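Local coordinates for pyrrolidone-carboxylate peptidase (Pyrococcus furiosus, PDB 1X10), which releases N-terminal pyroglutamyl (5-oxoproline) groups from polypeptides as a cytoplasmic thiol peptidase, generally when the second residue is not proline, at residues 65-70 against 194-199; 74-79 against 122-127; 20-25 against 190-195. The protein carries 3 engineered substitutions. All coordinates share one frame; numbering follows the deposited sequence.

Contact 1 of 3, residues 65-70 against 194-199; sequences IHVGLA and EAVKVA
Val67 and Val196 meet through their methyl groups in a strand-on-helix contact, and a second apolar pair, Ile65 with Ala199, lies one helical turn further along. The valines meet through both branches. CG2 of Val196 lodges against both methyls of Val67, 4.0 Å from Val67 CG2 and 4.2 Å from Val67 CG1, and the two side chains cross at a slant. With CG1 of Val67 anti to the backbone N (chi1 -167°), its CG2 lies beside that N, where it can also reach CG1 of Val196.

The other pair works differently, because an alanine offers one methyl and little else. Ile65 extends its longer branch until Ile65 CD1 sits 4.1 Å from Ala199 CB. The same methyl also rests partly on the helix backbone, with Ile65 CD1 3.9 Å from Ala199 C, the carbonyl carbon. An extended chi2 of 177° carries CD1 that far. The steps of two along the strand and three along the helix bring Val67 opposite Val196 and Ile65 opposite Ala199: Val67 CA is 8.0 Å from Val196 CA, and Ile65 CA is 8.2 Å from Ala199 CA. All four residues are buried, and together the two segments bury 162 Å².

Across the contact the packing is apolar. His66, whose side chain lies well away from the helix, bonds through NE2 to Ser149 OG and through ND1 to Thr6 OG1.

Strand 63-69 runs parallel between strands 2-8 and 161-167, and helix 189-206 packs across one face of the mixed sheet of this alpha/beta fold. Helix 18-26 borders the contact through Thr19 and Leu26, while helix 117-126 approaches Ala199 through Ile120.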
loop_
_atom_site.group_PDB
_atom_site.type_symbol
_atom_site.label_atom_id
_atom_site.label_comp_id
_atom_site.label_asym_id
_atom_site.label_seq_id
_atom_site.Cartn_x
_atom_site.Cartn_y
_atom_site.Cartn_z
ATOM N N ILE A 65 9.497 16.503 23.496
ATOM C CA ILE A 65 8.719 15.823 22.473
ATOM C C ILE A 65 9.295 16.236 21.129
ATOM O O ILE A 65 9.154 17.381 20.701
ATOM C CB ILE A 65 7.232 16.195 22.555
ATOM C CG1 ILE A 65 6.653 15.677 23.877
ATOM C CG2 ILE A 65 6.478 15.578 21.370
ATOM C CD1 ILE A 65 5.198 16.041 24.109
ATOM N N HIS A 66 9.972 15.289 20.487
ATOM C CA HIS A 66 10.613 15.509 19.202
ATOM C C HIS A 66 9.661 15.048 18.106
ATOM O O HIS A 66 9.133 13.937 18.155
ATOM C CB HIS A 66 11.936 14.739 19.172
ATOM C CG HIS A 66 12.839 15.075 20.323
ATOM N ND1 HIS A 66 13.465 16.298 20.442
ATOM C CD2 HIS A 66 13.154 14.382 21.444
ATOM C CE1 HIS A 66 14.124 16.344 21.588
ATOM N NE2 HIS A 66 13.951 15.195 22.215
ATOM N N VAL A 67 9.442 15.918 17.125
ATOM C CA VAL A 67 8.514 15.633 16.039
ATOM C C VAL A 67 9.222 15.551 14.690
ATOM O O VAL A 67 10.170 16.289 14.423
ATOM C CB VAL A 67 7.422 16.724 15.976
ATOM C CG1 VAL A 67 6.274 16.279 15.084
ATOM C CG2 VAL A 67 6.918 17.037 17.391
ATOM N N GLY A 68 8.750 14.644 13.847
ATOM C CA GLY A 68 9.346 14.481 12.536
ATOM C C GLY A 68 8.326 14.090 11.485
ATOM O O GLY A 68 7.209 13.673 11.803
ATOM N N LEU A 69 8.721 14.239 10.225
ATOM C CA LEU A 69 7.873 13.893 9.098
ATOM C C LEU A 69 8.138 12.424 8.754
ATOM O O LEU A 69 9.291 11.991 8.711
ATOM C CB LEU A 69 8.237 14.775 7.900
ATOM C CG LEU A 69 7.292 15.028 6.716
ATOM C CD1 LEU A 69 8.095 14.896 5.438
ATOM C CD2 LEU A 69 6.105 14.089 6.713
ATOM N N ALA A 70 7.075 11.659 8.519
ATOM C CA ALA A 70 7.206 10.248 8.150
ATOM C C ALA A 70 6.476 10.028 6.831
ATOM O O ALA A 70 5.304 9.639 6.807
ATOM C CB ALA A 70 6.612 9.352 9.226
ATOM N N GLU A 194 -2.431 19.922 16.360
ATOM C CA GLU A 194 -3.263 19.628 17.522
ATOM C C GLU A 194 -2.813 18.333 18.194
ATOM O O GLU A 194 -2.837 18.219 19.419
ATOM C CB GLU A 194 -4.738 19.522 17.113
ATOM C CG GLU A 194 -5.679 19.209 18.274
ATOM C CD GLU A 194 -5.798 20.352 19.271
ATOM O OE1 GLU A 194 -6.390 20.137 20.355
ATOM O OE2 GLU A 194 -5.311 21.467 18.978
ATOM N N ALA A 195 -2.401 17.360 17.389
ATOM C CA ALA A 195 -1.935 16.085 17.919
ATOM C C ALA A 195 -0.738 16.313 18.843
ATOM O O ALA A 195 -0.669 15.737 19.924
ATOM C CB ALA A 195 -1.548 15.138 16.770
ATOM N N VAL A 196 0.201 17.152 18.411
ATOM C CA VAL A 196 1.378 17.446 19.221
ATOM C C VAL A 196 0.970 18.194 20.494
ATOM O O VAL A 196 1.504 17.934 21.569
ATOM C CB VAL A 196 2.415 18.286 18.422
ATOM C CG1 VAL A 196 3.599 18.655 19.314
ATOM C CG2 VAL A 196 2.904 17.488 17.220
ATOM N N LYS A 197 0.020 19.121 20.373
ATOM C CA LYS A 197 -0.447 19.872 21.534
ATOM C C LYS A 197 -1.065 18.900 22.536
ATOM O O LYS A 197 -0.841 19.005 23.741
ATOM C CB LYS A 197 -1.493 20.917 21.134
ATOM C CG LYS A 197 -0.941 22.111 20.374
ATOM C CD LYS A 197 -2.032 23.149 20.122
ATOM C CE LYS A 197 -1.510 24.299 19.265
ATOM N NZ LYS A 197 -2.580 25.278 18.901
ATOM N N VAL A 198 -1.847 17.952 22.031
ATOM C CA VAL A 198 -2.477 16.962 22.893
ATOM C C VAL A 198 -1.434 16.113 23.620
ATOM O O VAL A 198 -1.569 15.840 24.811
ATOM C CB VAL A 198 -3.407 16.036 22.093
ATOM C CG1 VAL A 198 -3.878 14.883 22.975
ATOM C CG2 VAL A 198 -4.605 16.834 21.571
ATOM N N ALA A 199 -0.394 15.700 22.900
ATOM C CA ALA A 199 0.666 14.891 23.492
ATOM C C ALA A 199 1.320 15.648 24.646
ATOM O O ALA A 199 1.618 15.070 25.696
ATOM C CB ALA A 199 1.717 14.541 22.434
#

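Contact 2 of 3, residues 74-79 against 122-127; sequences SAISIE and KKLHER
Leu124 inserts a single methyl, CD1, against two isoleucines of a strand, 4.1 Å from Ile76 CG2 and 4.2 Å from Ile78 CD1. The two approaches differ. Leu124 lies roughly perpendicular to Ile76 and meets its short branch, whereas Ile78 and Leu124 meet end-on, methyl to methyl. CG2 of Ile76, set anti to the backbone N by chi1 (-64°), is the branch that does the touching there; Ile78 uses the end of its longer branch, extended by chi2 (159°). All three residues are buried, and the contact across the two segments is apolar.

One shell out, strand 131-134 positions both sides: Ile76 and Ile78 share backbone hydrogen bonds with Tyr132, and His125 NE2, next to Leu124 on the helix, bonds to Ala131 O. The isoleucine strand also carries the active-site residue Glu79, whose OE1 bonds to His166 ND1.

Strand 76-83 runs parallel to strand 131-134 and antiparallel to strand 161-167. Helix 117-126 covers this part of the sheet, beside helix 189-206, whose Ala195 and Val198 adjoin Ile76 and Leu124 respectively.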
loop_
_atom_site.group_PDB
_atom_site.type_symbol
_atom_site.label_atom_id
_atom_site.label_comp_id
_atom_site.label_asym_id
_atom_site.label_seq_id
_atom_site.Cartn_x
_atom_site.Cartn_y
_atom_site.Cartn_z
ATOM N N SER A 74 0.044 7.045 7.250
ATOM C CA SER A 74 -1.323 7.557 7.143
ATOM C C SER A 74 -1.952 8.179 8.373
ATOM O O SER A 74 -3.046 8.744 8.288
ATOM C CB SER A 74 -2.239 6.433 6.671
ATOM O OG SER A 74 -2.275 5.407 7.648
ATOM N N ALA A 75 -1.287 8.065 9.516
ATOM C CA ALA A 75 -1.827 8.619 10.742
ATOM C C ALA A 75 -0.697 9.040 11.662
ATOM O O ALA A 75 0.475 8.764 11.390
ATOM C CB ALA A 75 -2.702 7.581 11.433
ATOM N N ILE A 76 -1.055 9.721 12.746
ATOM C CA ILE A 76 -0.066 10.152 13.728
ATOM C C ILE A 76 0.530 8.888 14.332
ATOM O O ILE A 76 -0.196 7.939 14.644
ATOM C CB ILE A 76 -0.717 10.968 14.870
ATOM C CG1 ILE A 76 -1.307 12.276 14.324
ATOM C CG2 ILE A 76 0.316 11.243 15.969
ATOM C CD1 ILE A 76 -0.278 13.234 13.722
ATOM N N SER A 77 1.847 8.847 14.481
ATOM C CA SER A 77 2.470 7.682 15.078
ATOM C C SER A 77 3.366 8.097 16.231
ATOM O O SER A 77 4.148 9.043 16.124
ATOM C CB SER A 77 3.261 6.872 14.037
ATOM O OG SER A 77 4.193 7.669 13.333
ATOM N N ILE A 78 3.223 7.383 17.339
ATOM C CA ILE A 78 3.996 7.644 18.547
ATOM C C ILE A 78 5.037 6.536 18.666
ATOM O O ILE A 78 4.692 5.356 18.754
ATOM C CB ILE A 78 3.067 7.644 19.772
ATOM C CG1 ILE A 78 1.913 8.630 19.529
ATOM C CG2 ILE A 78 3.848 8.039 21.019
ATOM C CD1 ILE A 78 0.678 8.386 20.401
ATOM N N GLU A 79 6.310 6.925 18.649
ATOM C CA GLU A 79 7.415 5.975 18.707
ATOM C C GLU A 79 7.615 5.325 20.074
ATOM O O GLU A 79 7.747 5.993 21.099
ATOM C CB GLU A 79 8.711 6.658 18.256
ATOM C CG GLU A 79 8.630 7.284 16.862
ATOM C CD GLU A 79 8.353 6.261 15.766
ATOM O OE1 GLU A 79 7.979 6.672 14.642
ATOM O OE2 GLU A 79 8.515 5.046 16.020
ATOM N N LYS A 122 -4.687 7.218 23.293
ATOM C CA LYS A 122 -6.076 7.175 23.721
ATOM C C LYS A 122 -6.744 8.547 23.623
ATOM O O LYS A 122 -7.866 8.666 23.141
ATOM C CB LYS A 122 -6.152 6.641 25.153
ATOM C CG LYS A 122 -7.560 6.369 25.660
ATOM C CD LYS A 122 -8.285 7.646 26.034
ATOM C CE LYS A 122 -7.675 8.305 27.270
ATOM N NZ LYS A 122 -8.373 9.575 27.634
ATOM N N LYS A 123 -6.055 9.587 24.080
ATOM C CA LYS A 123 -6.615 10.933 24.029
ATOM C C LYS A 123 -6.778 11.407 22.584
ATOM O O LYS A 123 -7.776 12.044 22.235
ATOM C CB LYS A 123 -5.727 11.911 24.801
ATOM C CG LYS A 123 -6.381 13.253 25.056
ATOM C CD LYS A 123 -7.643 13.077 25.894
ATOM C CE LYS A 123 -8.334 14.407 26.153
ATOM N NZ LYS A 123 -7.474 15.324 26.946
ATOM N N LEU A 124 -5.795 11.105 21.741
ATOM C CA LEU A 124 -5.876 11.500 20.341
ATOM C C LEU A 124 -7.120 10.870 19.720
ATOM O O LEU A 124 -7.871 11.537 19.008
ATOM C CB LEU A 124 -4.612 11.060 19.584
ATOM C CG LEU A 124 -3.338 11.827 19.974
ATOM C CD1 LEU A 124 -2.133 11.242 19.251
ATOM C CD2 LEU A 124 -3.509 13.305 19.628
ATOM N N HIS A 125 -7.344 9.589 20.006
ATOM C CA HIS A 125 -8.511 8.883 19.481
ATOM C C HIS A 125 -9.812 9.544 19.945
ATOM O O HIS A 125 -10.776 9.642 19.187
ATOM C CB HIS A 125 -8.485 7.419 19.918
ATOM C CG HIS A 125 -7.417 6.608 19.250
ATOM N ND1 HIS A 125 -7.260 5.258 19.471
ATOM C CD2 HIS A 125 -6.470 6.952 18.346
ATOM C CE1 HIS A 125 -6.266 4.802 18.730
ATOM N NE2 HIS A 125 -5.769 5.812 18.037
ATOM N N GLU A 126 -9.835 9.994 21.193
ATOM C CA GLU A 126 -11.018 10.657 21.728
ATOM C C GLU A 126 -11.245 11.982 21.014
ATOM O O GLU A 126 -12.368 12.475 20.949
ATOM C CB GLU A 126 -10.860 10.885 23.229
ATOM C CG GLU A 126 -10.883 9.593 24.027
ATOM C CD GLU A 126 -10.637 9.801 25.505
ATOM O OE1 GLU A 126 -10.743 8.813 26.258
ATOM O OE2 GLU A 126 -10.336 10.943 25.917
ATOM N N ARG A 127 -10.166 12.553 20.481
ATOM C CA ARG A 127 -10.234 13.813 19.751
ATOM C C ARG A 127 -10.531 13.561 18.273
ATOM O O ARG A 127 -10.600 14.500 17.483
ATOM C CB ARG A 127 -8.909 14.570 19.870
ATOM C CG ARG A 127 -8.647 15.204 21.226
ATOM C CD ARG A 127 -9.562 16.399 21.457
ATOM N NE ARG A 127 -8.830 17.532 22.017
ATOM C CZ ARG A 127 -8.262 17.541 23.220
ATOM N NH1 ARG A 127 -8.340 16.474 24.002
ATOM N NH2 ARG A 127 -7.609 18.617 23.641
#

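Contact 3 of 3, residues 20-25 against 190-195; sequences ERIAKD and EMALEA. Engineered in segment 190-195: Ala192 (natural residue Glu).
Ile22 and Leu193 mark the nearest backbone approach, 5.8 Å between their CA atoms, where segments 20-25 and 190-195 bring their helix axes to 10.1 Å and cross at -54°. Ile22 and Leu193 lie alongside one another, pointing opposite ways, and the touching atoms are Ile22 CG2 and Leu193 CD1, 3.9 Å apart. The longer branch of Ile22 goes elsewhere: its CD1 reaches 4.2 Å from CB of Ala192, an engineered residue that stands where the natural sequence has Glu. One isoleucine thus covers two successive residues of the partner helix, each with a different branch.

Leu193 is likewise divided. Its CG stands anti to the backbone N (chi1 175°), and the two methyls fork toward different residues, CD1 to Ile22 and CD2 to Asp25. In the second approach, 4.0 Å between Leu193 CD2 and Asp25 OD1, Asp25 stands across the leucine, and the meeting is mere packing. The polar partner of that oxygen is Tyr189 OH, which hydrogen-bonds to it. Tyr189 also lies in a cation-pi contact with Arg21, so it links two residues of helix 18-26 from the start of helix 189-206.

The chemistry therefore grades from a buried hydrocarbon centre at Ile22 and Ala192 to a polar margin at Asp25 and Arg21. Arg21 NH2 and Glu190 OE1 remain 5.5 Å apart, too far for direct pairing, though their opposite charges would probably attract weakly across the exposed edge.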
loop_
_atom_site.group_PDB
_atom_site.type_symbol
_atom_site.label_atom_id
_atom_site.label_comp_id
_atom_site.label_asym_id
_atom_site.label_seq_id
_atom_site.Cartn_x
_atom_site.Cartn_y
_atom_site.Cartn_z
ATOM N N GLU A 20 8.569 21.644 11.081
ATOM C CA GLU A 20 9.289 22.893 11.299
ATOM C C GLU A 20 8.257 23.943 11.724
ATOM O O GLU A 20 8.476 24.701 12.671
ATOM C CB GLU A 20 9.998 23.341 10.017
ATOM C CG GLU A 20 10.545 24.761 10.080
ATOM C CD GLU A 20 11.547 25.063 8.975
ATOM O OE1 GLU A 20 11.354 24.587 7.838
ATOM O OE2 GLU A 20 12.525 25.792 9.239
ATOM N N ARG A 21 7.126 23.971 11.023
ATOM C CA ARG A 21 6.054 24.914 11.341
ATOM C C ARG A 21 5.461 24.618 12.713
ATOM O O ARG A 21 5.138 25.530 13.467
ATOM C CB ARG A 21 4.937 24.835 10.303
ATOM C CG ARG A 21 5.191 25.613 9.035
ATOM C CD ARG A 21 4.016 25.458 8.076
ATOM N NE ARG A 21 2.771 26.000 8.619
ATOM C CZ ARG A 21 1.587 25.880 8.023
ATOM N NH1 ARG A 21 1.489 25.234 6.869
ATOM N NH2 ARG A 21 0.499 26.412 8.568
ATOM N N ILE A 22 5.299 23.335 13.021
ATOM C CA ILE A 22 4.750 22.934 14.312
ATOM C C ILE A 22 5.614 23.489 15.442
ATOM O O ILE A 22 5.107 24.075 16.400
ATOM C CB ILE A 22 4.676 21.394 14.440
ATOM C CG1 ILE A 22 3.619 20.846 13.476
ATOM C CG2 ILE A 22 4.331 21.008 15.869
ATOM C CD1 ILE A 22 3.484 19.330 13.486
ATOM N N ALA A 23 6.925 23.303 15.321
ATOM C CA ALA A 23 7.852 23.789 16.338
ATOM C C ALA A 23 7.726 25.302 16.505
ATOM O O ALA A 23 7.642 25.808 17.623
ATOM C CB ALA A 23 9.283 23.420 15.960
ATOM N N LYS A 24 7.719 26.024 15.388
ATOM C CA LYS A 24 7.606 27.475 15.434
ATOM C C LYS A 24 6.256 27.949 15.968
ATOM O O LYS A 24 6.186 28.948 16.681
ATOM C CB LYS A 24 7.854 28.069 14.050
ATOM C CG LYS A 24 9.286 27.912 13.572
ATOM C CD LYS A 24 9.495 28.595 12.229
ATOM C CE LYS A 24 10.940 28.488 11.775
ATOM N NZ LYS A 24 11.137 29.104 10.427
ATOM N N ASP A 25 5.191 27.232 15.626
ATOM C CA ASP A 25 3.850 27.585 16.084
ATOM C C ASP A 25 3.675 27.343 17.578
ATOM O O ASP A 25 2.947 28.076 18.255
ATOM C CB ASP A 25 2.792 26.780 15.320
ATOM C CG ASP A 25 2.453 27.390 13.963
ATOM O OD1 ASP A 25 1.724 26.749 13.182
ATOM O OD2 ASP A 25 2.910 28.511 13.681
ATOM N N GLU A 190 -3.365 21.300 10.528
ATOM C CA GLU A 190 -4.106 21.608 11.746
ATOM C C GLU A 190 -4.229 20.407 12.679
ATOM O O GLU A 190 -4.081 20.538 13.896
ATOM C CB GLU A 190 -5.501 22.150 11.401
ATOM C CG GLU A 190 -5.484 23.537 10.760
ATOM C CD GLU A 190 -5.048 23.515 9.303
ATOM O OE1 GLU A 190 -4.664 24.585 8.789
ATOM O OE2 GLU A 190 -5.102 22.442 8.669
ATOM N N MET A 191 -4.492 19.230 12.116
ATOM C CA MET A 191 -4.624 18.034 12.936
ATOM C C MET A 191 -3.276 17.581 13.491
ATOM O O MET A 191 -3.193 17.123 14.628
ATOM C CB MET A 191 -5.260 16.891 12.142
ATOM C CG MET A 191 -5.433 15.627 12.972
ATOM S SD MET A 191 -6.425 14.363 12.192
ATOM C CE MET A 191 -8.093 14.987 12.554
ATOM N N ALA A 192 -2.225 17.706 12.686
ATOM C CA ALA A 192 -0.888 17.317 13.124
ATOM C C ALA A 192 -0.463 18.209 14.292
ATOM O O ALA A 192 0.082 17.735 15.294
ATOM C CB ALA A 192 0.108 17.453 11.966
ATOM N N LEU A 193 -0.721 19.506 14.159
ATOM C CA LEU A 193 -0.368 20.463 15.200
ATOM C C LEU A 193 -1.130 20.159 16.484
ATOM O O LEU A 193 -0.546 20.129 17.570
ATOM C CB LEU A 193 -0.674 21.890 14.732
ATOM C CG LEU A 193 -0.473 23.029 15.738
ATOM C CD1 LEU A 193 0.987 23.085 16.191
ATOM C CD2 LEU A 193 -0.881 24.352 15.091
ATOM N N GLU A 194 -2.431 19.922 16.360
ATOM C CA GLU A 194 -3.263 19.628 17.522
ATOM C C GLU A 194 -2.813 18.333 18.194
ATOM O O GLU A 194 -2.837 18.219 19.419
ATOM C CB GLU A 194 -4.738 19.522 17.113
ATOM C CG GLU A 194 -5.679 19.209 18.274
ATOM C CD GLU A 194 -5.798 20.352 19.271
ATOM O OE1 GLU A 194 -6.390 20.137 20.355
ATOM O OE2 GLU A 194 -5.311 21.467 18.978
ATOM N N ALA A 195 -2.401 17.360 17.389
ATOM C CA ALA A 195 -1.935 16.085 17.919
ATOM C C ALA A 195 -0.738 16.313 18.843
ATOM O O ALA A 195 -0.669 15.737 19.924
ATOM C CB ALA A 195 -1.548 15.138 16.770
#

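Overall arrangement
Helix 189-206 is shared by contacts 1 and 3, whose centres are about 7 Å apart; both include Glu194 and Ala195, and their side chains join where Val196 CG2 lies 4.0 Å from Ile22 CG2. Contact 2 uses other elements, yet Ala195 ties it to both: Ala195 CA is 3.6 Å from Leu124 CD2 and Ala195 CB 3.8 Å from Ile76 CG1. The three contacts thus touch through apolar side chains on a helix-covered side of the sheet whose strands carry Glu79 and His166. Side chain to side chain, Val67 and Ile76 each lie about 7 Å from His166, and Val67 about 8 Å from Ser142, a changed residue at an active-site position.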